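Local coordinates for sorbitol-6-phosphate dehydrogenase (Erwinia amylovora CFBP1430, PDB 5O3Z), which probably catalyses the NAD-linked interconversion of sorbitol 6-phosphate and fructose 6-phosphate, as a sorbitol-6-phosphate 2-dehydrogenase of the short-chain dehydrogenase/reductase family, at residues N39-A47 / G57-D65; Q7-Q16 / L26-D37. One frame throughout, in Å; residues are numbered along the deposited sequence.

Overall arrangement
Both interactions belong to the first half of a Rossmann-type parallel sheet. Interaction 2 pairs the neighbouring strands 8-12 and 32-37. Interaction 1 lays the next helix, 40-54, over strand 59-63, outermost within this chain. Their centres are about 9 Å apart. Strand 32-37 links them: Val35 O and Val35 N probably bond to Phe62 N (2.7 Å) and Tyr60 O (2.9 Å). Leu46 CD2 of the helix also packs on Gly14 O at 3.2 Å. Asp37 OD1 accepts from Asn39 N, so the end of one contact is tied to the start of the other. By family analogy, the glycine turn and Asp37 of interaction 2 probably lie at the dinucleotide site.

Interaction 1. Residues N39-A47 / G57-D65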
loop_
_atom_site.group_PDB
_atom_site.type_symbol
_atom_site.label_atom_id
_atom_site.label_comp_id
_atom_site.label_asym_id
_atom_site.label_seq_id
_atom_site.Cartn_x
_atom_site.Cartn_y
_atom_site.Cartn_z
ATOM N N ASN A 39 -7.542 18.518 30.621
ATOM C CA ASN A 39 -8.533 18.968 31.581
ATOM C C ASN A 39 -8.719 17.976 32.714
ATOM O O ASN A 39 -9.465 16.996 32.574
ATOM C CB ASN A 39 -9.870 19.236 30.904
ATOM C CG ASN A 39 -10.855 19.909 31.839
ATOM O OD1 ASN A 39 -10.906 19.628 33.016
ATOM N ND2 ASN A 39 -11.648 20.776 31.296
ATOM N N GLU A 40 -8.029 18.238 33.828
ATOM C CA GLU A 40 -7.962 17.332 34.949
ATOM C C GLU A 40 -9.327 17.109 35.612
ATOM O O GLU A 40 -9.609 16.001 36.077
ATOM C CB GLU A 40 -6.997 17.842 35.995
ATOM C CG GLU A 40 -6.509 16.738 36.939
ATOM C CD GLU A 40 -5.693 17.285 38.114
ATOM O OE1 GLU A 40 -5.202 18.422 38.051
ATOM O OE2 GLU A 40 -5.519 16.563 39.117
ATOM N N SER A 41 -10.198 18.106 35.566
ATOM C CA SER A 41 -11.501 17.959 36.216
ATOM C C SER A 41 -12.373 16.988 35.377
ATOM O O SER A 41 -13.061 16.163 35.962
ATOM C CB SER A 41 -12.207 19.276 36.473
ATOM O OG SER A 41 -12.866 19.719 35.330
ATOM N N ASN A 42 -12.317 17.113 34.043
ATOM C CA ASN A 42 -12.912 16.146 33.133
ATOM C C ASN A 42 -12.384 14.777 33.392
ATOM O O ASN A 42 -13.177 13.846 33.530
ATOM C CB ASN A 42 -12.661 16.527 31.693
ATOM C CG ASN A 42 -13.528 17.643 31.251
ATOM O OD1 ASN A 42 -14.331 18.159 32.038
ATOM N ND2 ASN A 42 -13.367 18.065 30.018
ATOM N N ALA A 43 -11.071 14.613 33.470
ATOM C CA ALA A 43 -10.527 13.318 33.789
ATOM C C ALA A 43 -11.101 12.741 35.109
ATOM O O ALA A 43 -11.548 11.569 35.145
ATOM C CB ALA A 43 -8.998 13.314 33.823
ATOM N N ASN A 44 -11.057 13.541 36.180
ATOM C CA ASN A 44 -11.546 13.094 37.522
ATOM C C ASN A 44 -13.003 12.732 37.612
ATOM O O ASN A 44 -13.329 11.738 38.277
ATOM C CB ASN A 44 -11.224 14.140 38.575
ATOM C CG ASN A 44 -9.743 14.204 38.868
ATOM O OD1 ASN A 44 -9.109 13.201 39.174
ATOM N ND2 ASN A 44 -9.178 15.388 38.778
ATOM N N ARG A 45 -13.869 13.543 37.007
ATOM C CA ARG A 45 -15.309 13.291 36.996
ATOM C C ARG A 45 -15.767 12.054 36.187
ATOM O O ARG A 45 -16.752 11.367 36.547
ATOM C CB ARG A 45 -15.995 14.496 36.381
ATOM C CG ARG A 45 -17.507 14.463 36.407
ATOM C CD ARG A 45 -18.073 15.367 35.326
ATOM N NE ARG A 45 -17.053 16.354 34.949
ATOM C CZ ARG A 45 -16.922 17.578 35.447
ATOM N NH1 ARG A 45 -17.773 18.031 36.350
ATOM N NH2 ARG A 45 -15.916 18.349 35.041
ATOM N N LEU A 46 -15.094 11.797 35.057
ATOM C CA LEU A 46 -15.375 10.612 34.300
ATOM C C LEU A 46 -14.926 9.442 35.119
ATOM O O LEU A 46 -15.649 8.489 35.195
ATOM C CB LEU A 46 -14.650 10.612 32.912
ATOM C CG LEU A 46 -14.933 9.371 32.069
ATOM C CD1 LEU A 46 -16.376 9.380 31.614
ATOM C CD2 LEU A 46 -14.036 9.304 30.854
ATOM N N ALA A 47 -13.759 9.490 35.767
ATOM C CA ALA A 47 -13.348 8.405 36.625
ATOM C C ALA A 47 -14.330 8.158 37.806
ATOM O O ALA A 47 -14.461 7.034 38.280
ATOM C CB ALA A 47 -11.958 8.653 37.178
ATOM N N GLY A 57 -11.946 2.728 43.042
ATOM C CA GLY A 57 -10.564 2.364 42.681
ATOM C C GLY A 57 -10.490 1.651 41.334
ATOM O O GLY A 57 -9.459 1.094 40.992
ATOM N N ARG A 58 -11.582 1.683 40.579
ATOM C CA ARG A 58 -11.577 1.122 39.231
ATOM C C ARG A 58 -10.919 2.072 38.251
ATOM O O ARG A 58 -10.093 1.631 37.434
ATOM C CB ARG A 58 -12.969 0.807 38.738
ATOM C CG ARG A 58 -12.944 0.078 37.391
ATOM C CD ARG A 58 -13.896 -1.071 37.405
ATOM N NE ARG A 58 -13.280 -2.354 37.172
ATOM C CZ ARG A 58 -13.940 -3.397 36.676
ATOM N NH1 ARG A 58 -13.301 -4.549 36.488
ATOM N NH2 ARG A 58 -15.237 -3.314 36.408
ATOM N N ALA A 59 -11.314 3.340 38.357
ATOM C CA ALA A 59 -10.766 4.452 37.575
ATOM C C ALA A 59 -10.159 5.619 38.439
ATOM O O ALA A 59 -10.718 5.988 39.501
ATOM C CB ALA A 59 -11.832 4.987 36.671
ATOM N N TYR A 60 -9.034 6.167 37.986
ATOM C CA TYR A 60 -8.467 7.445 38.496
ATOM C C TYR A 60 -8.234 8.425 37.346
ATOM O O TYR A 60 -7.895 8.021 36.199
ATOM C CB TYR A 60 -7.151 7.225 39.219
ATOM C CG TYR A 60 -7.330 6.543 40.531
ATOM C CD1 TYR A 60 -7.437 5.134 40.604
ATOM C CD2 TYR A 60 -7.437 7.291 41.728
ATOM C CE1 TYR A 60 -7.631 4.484 41.829
ATOM C CE2 TYR A 60 -7.641 6.641 42.953
ATOM C CZ TYR A 60 -7.735 5.257 43.000
ATOM O OH TYR A 60 -7.918 4.662 44.211
ATOM N N GLY A 61 -8.476 9.702 37.622
ATOM C CA GLY A 61 -8.241 10.779 36.662
ATOM C C GLY A 61 -6.855 11.398 36.873
ATOM O O GLY A 61 -6.412 11.594 38.033
ATOM N N PHE A 62 -6.179 11.730 35.777
ATOM C CA PHE A 62 -4.826 12.339 35.825
ATOM C C PHE A 62 -4.766 13.486 34.835
ATOM O O PHE A 62 -5.438 13.439 33.827
ATOM C CB PHE A 62 -3.764 11.356 35.423
ATOM C CG PHE A 62 -3.671 10.159 36.313
ATOM C CD1 PHE A 62 -4.598 9.126 36.177
ATOM C CD2 PHE A 62 -2.645 10.012 37.230
ATOM C CE1 PHE A 62 -4.513 8.005 36.950
ATOM C CE2 PHE A 62 -2.588 8.898 38.052
ATOM C CZ PHE A 62 -3.505 7.880 37.890
ATOM N N LYS A 63 -4.000 14.540 35.170
ATOM C CA LYS A 63 -3.715 15.627 34.274
ATOM C C LYS A 63 -2.505 15.243 33.428
ATOM O O LYS A 63 -1.516 14.706 33.922
ATOM C CB LYS A 63 -3.387 16.908 35.063
ATOM C CG LYS A 63 -3.713 18.202 34.332
ATOM C CD LYS A 63 -2.491 18.810 33.672
ATOM C CE LYS A 63 -2.686 20.302 33.376
ATOM N NZ LYS A 63 -3.248 20.541 32.006
ATOM N N VAL A 64 -2.600 15.503 32.134
ATOM C CA VAL A 64 -1.377 15.414 31.281
ATOM C C VAL A 64 -1.466 16.346 30.057
ATOM O O VAL A 64 -2.541 16.593 29.504
ATOM C CB VAL A 64 -1.023 13.965 30.847
ATOM C CG1 VAL A 64 -2.069 13.413 29.857
ATOM C CG2 VAL A 64 0.380 13.934 30.254
ATOM N N ASP A 65 -0.293 16.914 29.726
ATOM C CA ASP A 65 -0.086 17.651 28.509
ATOM C C ASP A 65 0.803 16.727 27.751
ATOM O O ASP A 65 2.014 16.609 28.083
ATOM C CB ASP A 65 0.620 19.001 28.802
ATOM C CG ASP A 65 1.052 19.730 27.530
ATOM O OD1 ASP A 65 0.698 19.316 26.403
ATOM O OD2 ASP A 65 1.719 20.757 27.643
#
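Ala59 opens the contact, its CB 3.7 Å from Ala47 CB on helix 40-54. The two buried methyls lie flank to flank, passing each other rather than meeting head-on. Tyr60 adds mainly backbone, its C in contact with Ala47 CB; its ring belongs to the other face of the strand. Gly61 is where helix and strand come closest, with CA atoms of Gly61 and Asn44 4.1 Å apart. Gly61 has no side chain, and its CA lies 3.7 Å from Ala43 O. Asn44 OD1 comes 3.3 Å from Gly61 O; both are acceptors, and no bond forms. The carbonyl of Phe62 is turned to strand 32-37, where it pairs with the backbone of Asp37. Ala43 CB rests beside Phe62 O at 3.6 Å, while the ring packs on helix 69-83 across the sheet. Lys63 ends the contact against Glu40. Their side chains cross at about a right angle, with Glu40 CG 3.6 Å from Lys63 CB. This is contact between aliphatic parts. Lys63 bends at chi2 (-99°) and chi4 (-91°), and NZ bonds to Leu38 O instead of Glu40. Helix segment 40-47 runs antiparallel to strand 59-63 (178°), their axes 6.2 Å apart, as in the beta-alpha-beta crossover of a Rossmann fold.

Interaction 2. Residues Q7-Q16 / L26-D37; sequences QVAVVIGGGQ and LAQAGYHVAVAD
Gln7 and Tyr31 lie side by side and point the same way. The amide plane stands nearly upright to the ring, 84° away, and Gln7 NE2 comes 3.2 Å from Tyr31 CE2. Gln7 is extended beyond CG (chi2 -164°), which carries its amide out alongside the phenol. One water joins Gln7 NE2 to Tyr31 OH. Leu26 covers one face of the ring with CD2, offset toward the rim. Its other methyl, CD1, touches Ala9 CB and lies 3.8 Å from Val11 CG2. On the other face of the sheet, Val10 CG2 meets Ala34 CB and Ile12 CD1 meets Ala36 CB, both at 4.2 Å. Between these layers the parallel strands are joined by backbone hydrogen bonds, beginning with His32 N to Gln7 O and running to Ala36 N to Val11 O. Beyond them, Gly13 N and Gly14 N reach Ala36 O from opposite faces of its plane. Asp37 OD2 accepts from Gly15 N at 2.9 Å, met from above the carboxylate plane. In this family, such a glycine turn and acidic strand end are consistent with binding a dinucleotide. Strand 88-91 flanks strand 8-12 on the side away from 32-37. Helix 69-83 packs on Val8, Ile12, His32 and Ala36, while helix 40-54 meets Ala27 and Val35 on the Leu26 side.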
loop_
_atom_site.group_PDB
_atom_site.type_symbol
_atom_site.label_atom_id
_atom_site.label_comp_id
_atom_site.label_asym_id
_atom_site.label_seq_id
_atom_site.Cartn_x
_atom_site.Cartn_y
_atom_site.Cartn_z
ATOM N N GLN A 7 -5.950 -6.182 34.180
ATOM C CA GLN A 7 -5.256 -5.225 33.292
ATOM C C GLN A 7 -5.660 -3.738 33.493
ATOM O O GLN A 7 -6.839 -3.376 33.780
ATOM C CB GLN A 7 -5.456 -5.643 31.817
ATOM C CG GLN A 7 -5.102 -7.107 31.484
ATOM C CD GLN A 7 -4.935 -7.346 29.975
ATOM O OE1 GLN A 7 -4.764 -8.466 29.513
ATOM N NE2 GLN A 7 -4.950 -6.274 29.210
ATOM N N VAL A 8 -4.667 -2.876 33.305
ATOM C CA VAL A 8 -4.833 -1.424 33.399
ATOM C C VAL A 8 -4.688 -0.784 32.024
ATOM O O VAL A 8 -3.658 -0.982 31.405
ATOM C CB VAL A 8 -3.684 -0.867 34.266
ATOM C CG1 VAL A 8 -3.635 0.631 34.226
ATOM C CG2 VAL A 8 -3.832 -1.382 35.686
ATOM N N ALA A 9 -5.670 0.011 31.624
ATOM C CA ALA A 9 -5.602 0.764 30.397
ATOM C C ALA A 9 -5.325 2.199 30.803
ATOM O O ALA A 9 -5.991 2.726 31.712
ATOM C CB ALA A 9 -6.938 0.746 29.683
ATOM N N VAL A 10 -4.384 2.832 30.129
ATOM C CA VAL A 10 -4.188 4.315 30.199
ATOM C C VAL A 10 -4.755 4.919 28.931
ATOM O O VAL A 10 -4.305 4.567 27.816
ATOM C CB VAL A 10 -2.675 4.627 30.298
ATOM C CG1 VAL A 10 -2.459 6.108 30.561
ATOM C CG2 VAL A 10 -2.020 3.772 31.378
ATOM N N VAL A 11 -5.681 5.857 29.036
ATOM C CA VAL A 11 -6.201 6.559 27.877
ATOM C C VAL A 11 -5.832 8.062 27.934
ATOM O O VAL A 11 -6.327 8.813 28.805
ATOM C CB VAL A 11 -7.709 6.442 27.789
ATOM C CG1 VAL A 11 -8.256 7.077 26.519
ATOM C CG2 VAL A 11 -8.146 4.991 27.844
ATOM N N ILE A 12 -4.982 8.494 26.987
ATOM C CA ILE A 12 -4.552 9.887 26.841
ATOM C C ILE A 12 -5.611 10.541 25.988
ATOM O O ILE A 12 -5.896 10.071 24.813
ATOM C CB ILE A 12 -3.196 10.024 26.101
ATOM C CG1 ILE A 12 -2.155 8.992 26.531
ATOM C CG2 ILE A 12 -2.615 11.444 26.169
ATOM C CD1 ILE A 12 -1.727 9.033 27.971
ATOM N N GLY A 13 -6.164 11.626 26.497
ATOM C CA GLY A 13 -7.318 12.311 25.854
ATOM C C GLY A 13 -8.641 11.669 26.251
ATOM O O GLY A 13 -9.647 11.898 25.607
ATOM N N GLY A 14 -8.623 10.939 27.372
ATOM C CA GLY A 14 -9.778 10.286 27.939
ATOM C C GLY A 14 -10.917 11.109 28.493
ATOM O O GLY A 14 -11.976 10.557 28.802
ATOM N N GLY A 15 -10.783 12.422 28.540
ATOM C CA GLY A 15 -11.711 13.216 29.306
ATOM C C GLY A 15 -12.937 13.706 28.612
ATOM O O GLY A 15 -13.805 14.295 29.230
ATOM N N GLN A 16 -13.052 13.447 27.332
ATOM C CA GLN A 16 -14.255 13.873 26.636
ATOM C C GLN A 16 -14.408 13.054 25.352
ATOM O O GLN A 16 -13.482 12.335 24.977
ATOM C CB GLN A 16 -14.145 15.357 26.279
ATOM C CG GLN A 16 -12.797 15.686 25.632
ATOM C CD GLN A 16 -12.757 17.041 24.948
ATOM O OE1 GLN A 16 -12.703 18.073 25.607
ATOM N NE2 GLN A 16 -12.754 17.041 23.620
ATOM N N LEU A 26 -13.798 0.423 28.074
ATOM C CA LEU A 26 -12.765 -0.388 28.667
ATOM C C LEU A 26 -13.083 -0.817 30.105
ATOM O O LEU A 26 -12.674 -1.873 30.546
ATOM C CB LEU A 26 -11.445 0.349 28.656
ATOM C CG LEU A 26 -10.805 0.478 27.254
ATOM C CD1 LEU A 26 -9.804 1.619 27.257
ATOM C CD2 LEU A 26 -10.089 -0.803 26.927
ATOM N N ALA A 27 -13.763 0.025 30.840
ATOM C CA ALA A 27 -14.141 -0.378 32.225
ATOM C C ALA A 27 -15.139 -1.543 32.118
ATOM O O ALA A 27 -14.971 -2.580 32.734
ATOM C CB ALA A 27 -14.759 0.803 32.922
ATOM N N GLN A 28 -16.140 -1.360 31.278
ATOM C CA GLN A 28 -17.101 -2.449 30.977
ATOM C C GLN A 28 -16.462 -3.764 30.587
ATOM O O GLN A 28 -16.813 -4.817 31.128
ATOM C CB GLN A 28 -18.046 -2.002 29.892
ATOM C CG GLN A 28 -19.196 -2.968 29.658
ATOM C CD GLN A 28 -19.893 -2.575 28.407
ATOM O OE1 GLN A 28 -19.281 -2.625 27.306
ATOM N NE2 GLN A 28 -21.127 -2.092 28.533
ATOM N N ALA A 29 -15.487 -3.727 29.698
ATOM C CA ALA A 29 -14.707 -4.927 29.333
ATOM C C ALA A 29 -13.857 -5.506 30.447
ATOM O O ALA A 29 -13.143 -6.495 30.247
ATOM C CB ALA A 29 -13.823 -4.617 28.141
ATOM N N GLY A 30 -13.885 -4.900 31.645
ATOM C CA GLY A 30 -13.104 -5.399 32.732
ATOM C C GLY A 30 -11.762 -4.757 33.020
ATOM O O GLY A 30 -11.009 -5.301 33.821
ATOM N N TYR A 31 -11.439 -3.627 32.379
ATOM C CA TYR A 31 -10.163 -2.937 32.646
ATOM C C TYR A 31 -10.265 -1.969 33.859
ATOM O O TYR A 31 -11.281 -1.270 34.052
ATOM C CB TYR A 31 -9.645 -2.170 31.375
ATOM C CG TYR A 31 -9.101 -3.036 30.178
ATOM C CD1 TYR A 31 -9.960 -3.566 29.206
ATOM C CD2 TYR A 31 -7.728 -3.240 30.004
ATOM C CE1 TYR A 31 -9.456 -4.291 28.135
ATOM C CE2 TYR A 31 -7.219 -3.979 28.960
ATOM C CZ TYR A 31 -8.098 -4.524 28.036
ATOM O OH TYR A 31 -7.562 -5.233 27.000
ATOM N N HIS A 32 -9.168 -1.847 34.588
ATOM C CA HIS A 32 -8.932 -0.619 35.402
ATOM C C HIS A 32 -8.452 0.494 34.464
ATOM O O HIS A 32 -7.649 0.242 33.575
ATOM C CB HIS A 32 -7.906 -0.863 36.482
ATOM C CG HIS A 32 -8.465 -1.572 37.667
ATOM N ND1 HIS A 32 -8.721 -2.930 37.671
ATOM C CD2 HIS A 32 -8.785 -1.116 38.904
ATOM C CE1 HIS A 32 -9.193 -3.269 38.864
ATOM N NE2 HIS A 32 -9.236 -2.185 39.625
ATOM N N VAL A 33 -8.983 1.688 34.628
ATOM C CA VAL A 33 -8.750 2.737 33.650
ATOM C C VAL A 33 -8.068 3.934 34.319
ATOM O O VAL A 33 -8.515 4.410 35.375
ATOM C CB VAL A 33 -10.026 3.161 32.930
ATOM C CG1 VAL A 33 -9.720 4.234 31.882
ATOM C CG2 VAL A 33 -10.684 1.956 32.244
ATOM N N ALA A 34 -6.954 4.365 33.724
ATOM C CA ALA A 34 -6.325 5.657 34.035
ATOM C C ALA A 34 -6.792 6.669 32.977
ATOM O O ALA A 34 -6.388 6.561 31.807
ATOM C CB ALA A 34 -4.821 5.502 34.047
ATOM N N VAL A 35 -7.706 7.565 33.360
ATOM C CA VAL A 35 -8.249 8.654 32.507
ATOM C C VAL A 35 -7.278 9.860 32.565
ATOM O O VAL A 35 -7.237 10.578 33.628
ATOM C CB VAL A 35 -9.661 9.079 32.935
ATOM C CG1 VAL A 35 -10.306 10.092 31.991
ATOM C CG2 VAL A 35 -10.544 7.830 33.093
ATOM N N ALA A 36 -6.503 10.061 31.471
ATOM C CA ALA A 36 -5.463 11.110 31.404
ATOM C C ALA A 36 -5.916 12.220 30.454
ATOM O O ALA A 36 -6.314 11.965 29.298
ATOM C CB ALA A 36 -4.125 10.515 31.023
ATOM N N ASP A 37 -5.910 13.470 30.912
ATOM C CA ASP A 37 -6.374 14.529 30.050
ATOM C C ASP A 37 -5.828 15.931 30.397
ATOM O O ASP A 37 -5.439 16.214 31.538
ATOM C CB ASP A 37 -7.907 14.512 30.068
ATOM C CG ASP A 37 -8.518 15.142 28.862
ATOM O OD1 ASP A 37 -8.746 16.388 28.952
ATOM O OD2 ASP A 37 -8.793 14.391 27.828
HETATM O O HOH W 1 -5.168 -4.888 26.561
HETATM O O HOH W 2 -8.756 -4.898 35.355
#